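Local structure of heterodimeric restriction endonuclease R.BspD6I small subunit (Bacillus sp., 2P14) at residues Glu73-Ile78 against Asp84-Ser89; Val130-Val135 against Glu175-Phe180. The protein is the small, catalytic subunit of a heterodimeric type IIS restriction endonuclease, working with a site-specific nickase, and probably cuts DNA as an endonuclease. All blocks are in the same frame, centred on the assembly; numbering follows the deposited sequence. Where two conformers were deposited one is given.

How the contacts relate
Both contacts set a helix against the same mixed sheet, but at different strands: contact 1 joins inner strand 69-75 to helix 80-98, contact 2 joins outermost strand 130-134 to helix 174-184. Their centres are 15 Å apart and their nearest atoms about 6 Å apart, without touching; strand 104-110, hydrogen-bonded to both strands, bridges them. Contact 1 is local and partly buried, its segments separated by five residues, and its chemistry is mainly polar, a serine-to-glutamate hydrogen bond and a water, with a threonine methyl against a tyrosine ring beside it. Contact 2 is buried and long-range, with 39 intervening residues, and has no hydrogen bond across it; a proline, a tryptophan and a leucine make van der Waals contact.

Contact 1. Residues Glu73-Ile78 against Asp84-Ser89; sequences ECSLTI and DYEGDS
S75 and E86 meet through their polar ends: S75 OG donates to E86 OE2 at 2.7 Å, arriving from above the carboxylate, 46° out of its plane. The E86 chain bends at its second torsion (chi2 -69°), which turns the carboxylate toward S75; its aliphatic E86 CG lies alongside, 3.8 Å from S75 CB. Water 1 reinforces the same junction, 2.9 Å from E86 OE2 and 2.7 Å from C74 O. These residues belong to a beta-alpha-beta unit, strand 69-75, helix 80-98 and the parallel strand 104-110, within a family of the PD-(D/E)XK nuclease clan; F108 of the last strand touches both S75 and E86. S75 OG is also an acceptor: T77 N reaches it at 3.1 Å with an N-H...O angle of 155°, an ST turn that ties the backbone just after S75 to its own side chain. T77 then turns its methyl to the helix, and T77 CG2 approaches Y85 CD2 obliquely at 3.9 Å, the two side chains crossing at roughly a right angle. Two residues before S75 on the strand, the E73 carboxylate is hydrogen-bonded to H93 and to the D60 backbone N.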
loop_
_atom_site.group_PDB
_atom_site.type_symbol
_atom_site.label_atom_id
_atom_site.label_comp_id
_atom_site.label_asym_id
_atom_site.label_seq_id
_atom_site.Cartn_x
_atom_site.Cartn_y
_atom_site.Cartn_z
ATOM N N GLU A 73 -1.076 -2.918 -2.443
ATOM C CA GLU A 73 -1.513 -2.840 -3.842
ATOM C C GLU A 73 -0.897 -1.573 -4.422
ATOM O O GLU A 73 -1.102 -0.518 -3.875
ATOM C CB GLU A 73 -3.037 -2.797 -3.941
ATOM C CG GLU A 73 -3.719 -3.942 -3.189
ATOM C CD GLU A 73 -3.722 -5.257 -3.909
ATOM O OE1 GLU A 73 -2.929 -5.515 -4.863
ATOM O OE2 GLU A 73 -4.528 -6.086 -3.491
ATOM N N CYS A 74 -0.155 -1.691 -5.524
ATOM C CA CYS A 74 0.588 -0.582 -6.090
ATOM C C CYS A 74 0.020 -0.289 -7.476
ATOM O O CYS A 74 -0.190 -1.212 -8.274
ATOM C CB CYS A 74 2.057 -0.992 -6.275
ATOM S SG CYS A 74 2.845 -1.300 -4.655
ATOM N N SER A 75 -0.225 0.987 -7.758
ATOM C CA SER A 75 -0.659 1.353 -9.106
ATOM C C SER A 75 -0.180 2.738 -9.501
ATOM O O SER A 75 -0.307 3.681 -8.729
ATOM C CB SER A 75 -2.184 1.348 -9.202
ATOM O OG SER A 75 -2.552 1.593 -10.561
ATOM N N LEU A 76 0.323 2.843 -10.731
ATOM C CA LEU A 76 0.704 4.119 -11.316
ATOM C C LEU A 76 -0.462 4.794 -12.060
ATOM O O LEU A 76 -0.334 5.934 -12.547
ATOM C CB LEU A 76 1.899 3.947 -12.253
ATOM C CG LEU A 76 3.210 3.546 -11.576
ATOM C CD1 LEU A 76 4.297 3.242 -12.618
ATOM C CD2 LEU A 76 3.685 4.622 -10.604
ATOM N N THR A 77 -1.603 4.105 -12.090
ATOM C CA THR A 77 -2.816 4.643 -12.738
ATOM C C THR A 77 -3.419 5.786 -11.936
ATOM O O THR A 77 -3.544 5.703 -10.695
ATOM C CB THR A 77 -3.841 3.520 -12.915
ATOM O OG1 THR A 77 -3.217 2.475 -13.658
ATOM C CG2 THR A 77 -5.085 3.983 -13.692
ATOM N N ILE A 78 -3.795 6.848 -12.652
ATOM C CA ILE A 78 -4.413 8.001 -12.003
ATOM C C ILE A 78 -5.783 8.315 -12.604
ATOM O O ILE A 78 -6.121 7.835 -13.679
ATOM C CB ILE A 78 -3.508 9.267 -12.066
ATOM C CG1 ILE A 78 -3.279 9.720 -13.526
ATOM C CG2 ILE A 78 -2.201 9.039 -11.264
ATOM C CD1 ILE A 78 -2.761 11.160 -13.647
ATOM N N ASP A 84 -11.545 2.265 -12.203
ATOM C CA ASP A 84 -11.911 1.235 -13.170
ATOM C C ASP A 84 -10.938 0.063 -13.143
ATOM O O ASP A 84 -11.364 -1.095 -13.270
ATOM C CB ASP A 84 -11.922 1.798 -14.591
ATOM C CG ASP A 84 -12.936 2.916 -14.794
ATOM O OD1 ASP A 84 -13.804 3.160 -13.911
ATOM O OD2 ASP A 84 -12.858 3.553 -15.878
ATOM N N TYR A 85 -9.640 0.348 -13.001
ATOM C CA TYR A 85 -8.606 -0.694 -13.094
ATOM C C TYR A 85 -8.286 -1.389 -11.761
ATOM O O TYR A 85 -7.890 -2.582 -11.739
ATOM C CB TYR A 85 -7.312 -0.177 -13.769
ATOM C CG TYR A 85 -7.484 0.390 -15.191
ATOM C CD1 TYR A 85 -8.691 0.264 -15.873
ATOM C CD2 TYR A 85 -6.423 1.022 -15.844
ATOM C CE1 TYR A 85 -8.868 0.792 -17.147
ATOM C CE2 TYR A 85 -6.580 1.532 -17.133
ATOM C CZ TYR A 85 -7.805 1.421 -17.766
ATOM O OH TYR A 85 -8.011 1.900 -19.051
ATOM N N GLU A 86 -8.464 -0.679 -10.645
ATOM C CA GLU A 86 -7.980 -1.206 -9.358
ATOM C C GLU A 86 -9.068 -1.414 -8.312
ATOM O O GLU A 86 -8.863 -2.164 -7.368
ATOM C CB GLU A 86 -6.919 -0.278 -8.722
ATOM C CG GLU A 86 -5.752 0.154 -9.636
ATOM C CD GLU A 86 -4.779 -0.958 -10.013
ATOM O OE1 GLU A 86 -4.818 -2.027 -9.396
ATOM O OE2 GLU A 86 -3.937 -0.729 -10.913
ATOM N N GLY A 87 -10.181 -0.689 -8.424
ATOM C CA GLY A 87 -11.170 -0.694 -7.332
ATOM C C GLY A 87 -11.636 -2.089 -6.941
ATOM O O GLY A 87 -11.627 -2.465 -5.752
ATOM N N ASP A 88 -12.051 -2.866 -7.930
ATOM C CA ASP A 88 -12.593 -4.205 -7.651
ATOM C C ASP A 88 -11.552 -5.192 -7.144
ATOM O O ASP A 88 -11.782 -5.910 -6.171
ATOM C CB ASP A 88 -13.288 -4.780 -8.888
ATOM C CG ASP A 88 -14.668 -4.168 -9.130
ATOM O OD1 ASP A 88 -15.154 -3.364 -8.301
ATOM O OD2 ASP A 88 -15.264 -4.493 -10.183
ATOM N N SER A 89 -10.388 -5.215 -7.785
ATOM C CA SER A 89 -9.352 -6.148 -7.377
ATOM C C SER A 89 -8.790 -5.807 -5.984
ATOM O O SER A 89 -8.515 -6.723 -5.211
ATOM C CB SER A 89 -8.263 -6.251 -8.433
ATOM O OG SER A 89 -7.637 -5.013 -8.590
HETATM O O HOH W 1 -1.499 -2.298 -10.429
#

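Contact 2. Residues Val130-Val135 against Glu175-Phe180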
loop_
_atom_site.group_PDB
_atom_site.type_symbol
_atom_site.label_atom_id
_atom_site.label_comp_id
_atom_site.label_asym_id
_atom_site.label_seq_id
_atom_site.Cartn_x
_atom_site.Cartn_y
_atom_site.Cartn_z
ATOM N N VAL A 130 -9.190 -0.217 3.772
ATOM C CA VAL A 130 -8.174 0.129 2.793
ATOM C C VAL A 130 -7.679 1.540 3.100
ATOM O O VAL A 130 -8.484 2.490 3.219
ATOM C CB VAL A 130 -8.711 0.050 1.347
ATOM C CG1 VAL A 130 -7.571 0.388 0.373
ATOM C CG2 VAL A 130 -9.282 -1.363 1.029
ATOM N N ILE A 131 -6.365 1.699 3.213
ATOM C CA ILE A 131 -5.807 3.031 3.428
ATOM C C ILE A 131 -5.008 3.429 2.190
ATOM O O ILE A 131 -3.971 2.816 1.900
ATOM C CB ILE A 131 -4.900 3.100 4.674
ATOM C CG1 ILE A 131 -5.639 2.646 5.943
ATOM C CG2 ILE A 131 -4.397 4.530 4.839
ATOM C CD1 ILE A 131 -5.580 1.123 6.193
ATOM N N PRO A 132 -5.482 4.465 1.472
ATOM C CA PRO A 132 -4.784 4.934 0.271
ATOM C C PRO A 132 -3.725 5.961 0.628
ATOM O O PRO A 132 -4.033 6.924 1.354
ATOM C CB PRO A 132 -5.906 5.617 -0.550
ATOM C CG PRO A 132 -6.789 6.227 0.558
ATOM C CD PRO A 132 -6.696 5.270 1.748
ATOM N N LEU A 133 -2.505 5.782 0.111
ATOM C CA LEU A 133 -1.432 6.746 0.301
ATOM C C LEU A 133 -0.854 7.130 -1.047
ATOM O O LEU A 133 -0.698 6.268 -1.940
ATOM C CB LEU A 133 -0.310 6.173 1.169
ATOM C CG LEU A 133 -0.617 5.811 2.629
ATOM C CD1 LEU A 133 0.662 5.354 3.358
ATOM C CD2 LEU A 133 -1.274 6.966 3.390
ATOM N N THR A 134 -0.479 8.402 -1.193
ATOM C CA THR A 134 0.364 8.763 -2.329
ATOM C C THR A 134 1.793 8.354 -2.026
ATOM O O THR A 134 2.179 8.141 -0.862
ATOM C CB THR A 134 0.355 10.259 -2.625
ATOM O OG1 THR A 134 0.975 10.933 -1.523
ATOM C CG2 THR A 134 -1.067 10.741 -2.865
ATOM N N VAL A 135 2.615 8.299 -3.068
ATOM C CA VAL A 135 4.029 8.016 -2.856
ATOM C C VAL A 135 4.697 9.027 -1.892
ATOM O O VAL A 135 5.474 8.639 -1.016
ATOM C CB VAL A 135 4.769 7.942 -4.207
ATOM C CG1 VAL A 135 6.278 7.753 -3.985
ATOM C CG2 VAL A 135 4.208 6.790 -5.017
ATOM N N GLU A 175 -13.615 13.324 0.535
ATOM C CA GLU A 175 -12.839 14.571 0.504
ATOM C C GLU A 175 -12.207 14.831 1.857
ATOM O O GLU A 175 -11.010 15.089 1.945
ATOM C CB GLU A 175 -13.728 15.756 0.103
ATOM C CG GLU A 175 -14.193 15.675 -1.361
ATOM C CD GLU A 175 -15.503 14.897 -1.540
ATOM O OE1 GLU A 175 -15.971 14.235 -0.579
ATOM O OE2 GLU A 175 -16.067 14.959 -2.667
ATOM N N GLU A 176 -12.998 14.744 2.914
ATOM C CA GLU A 176 -12.492 14.956 4.262
ATOM C C GLU A 176 -11.424 13.913 4.633
ATOM O O GLU A 176 -10.431 14.223 5.294
ATOM C CB GLU A 176 -13.652 14.922 5.263
ATOM C CG GLU A 176 -13.196 14.983 6.726
ATOM C CD GLU A 176 -14.323 15.127 7.747
ATOM O OE1 GLU A 176 -15.520 15.143 7.367
ATOM O OE2 GLU A 176 -13.984 15.248 8.953
ATOM N N TRP A 177 -11.649 12.674 4.208
ATOM C CA TRP A 177 -10.738 11.610 4.536
ATOM C C TRP A 177 -9.389 11.864 3.897
ATOM O O TRP A 177 -8.334 11.752 4.563
ATOM C CB TRP A 177 -11.309 10.286 3.986
ATOM C CG TRP A 177 -10.507 9.034 4.282
ATOM C CD1 TRP A 177 -9.638 8.820 5.339
ATOM C CD2 TRP A 177 -10.548 7.816 3.543
ATOM N NE1 TRP A 177 -9.161 7.534 5.301
ATOM C CE2 TRP A 177 -9.701 6.897 4.203
ATOM C CE3 TRP A 177 -11.230 7.405 2.371
ATOM C CZ2 TRP A 177 -9.515 5.583 3.745
ATOM C CZ3 TRP A 177 -11.045 6.104 1.920
ATOM C CH2 TRP A 177 -10.196 5.215 2.595
ATOM N N LEU A 178 -9.388 12.134 2.590
ATOM C CA LEU A 178 -8.114 12.334 1.923
ATOM C C LEU A 178 -7.382 13.583 2.463
ATOM O O LEU A 178 -6.142 13.606 2.566
ATOM C CB LEU A 178 -8.275 12.410 0.409
ATOM C CG LEU A 178 -8.788 11.166 -0.328
ATOM C CD1 LEU A 178 -8.773 11.420 -1.866
ATOM C CD2 LEU A 178 -8.004 9.870 0.063
ATOM N N THR A 179 -8.142 14.620 2.807
ATOM C CA THR A 179 -7.559 15.794 3.469
ATOM C C THR A 179 -6.883 15.431 4.786
ATOM O O THR A 179 -5.774 15.867 5.065
ATOM C CB THR A 179 -8.622 16.881 3.700
ATOM O OG1 THR A 179 -9.171 17.258 2.416
ATOM C CG2 THR A 179 -8.006 18.120 4.402
ATOM N N PHE A 180 -7.523 14.559 5.548
ATOM C CA PHE A 180 -6.951 14.163 6.828
ATOM C C PHE A 180 -5.621 13.446 6.643
ATOM O O PHE A 180 -4.662 13.659 7.390
ATOM C CB PHE A 180 -7.929 13.270 7.594
ATOM C CG PHE A 180 -7.367 12.740 8.862
ATOM C CD1 PHE A 180 -7.420 13.513 10.023
ATOM C CD2 PHE A 180 -6.775 11.464 8.915
ATOM C CE1 PHE A 180 -6.872 13.045 11.201
ATOM C CE2 PHE A 180 -6.248 10.985 10.099
ATOM C CZ PHE A 180 -6.299 11.773 11.248
#
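P132 and W177 make the main apolar contact, entering from opposite directions. P132 CD lies 3.5 Å from W177 CZ2, while P132 CG sits above one face of the indole, 4.1 Å from its plane and displaced toward the rim. With chi1 at -178°, W177 CG lies opposite the backbone N and the six-membered ring extends toward the strand. Beside it, L178 brings one methyl, CD2, to 3.9 Å from P132 CG, so the proline ring is touched by two successive helix residues. The elements joined are the edge strand 130-134 of the mixed sheet and helix 174-184, whose local axes pass 10.0 Å apart at 57°; the backbones of I131 and L133 hydrogen-bond to strand 104-110. Replacing P132 with an alanine removes CG and CD, and would probably open a gap against the W177 face and cost the L178 methyl its partner on the strand. The polar approach is edgewise: V130 O lies in the indole plane, 3.3 Å from W177 CH2, facing the C-H rim. No hydrogen bond crosses between the segments; W177 NE1 bonds to L164 O, and T179 N and T179 OG1 grip E175 O from opposite faces of its plane, the hydroxyl at 2.9 Å.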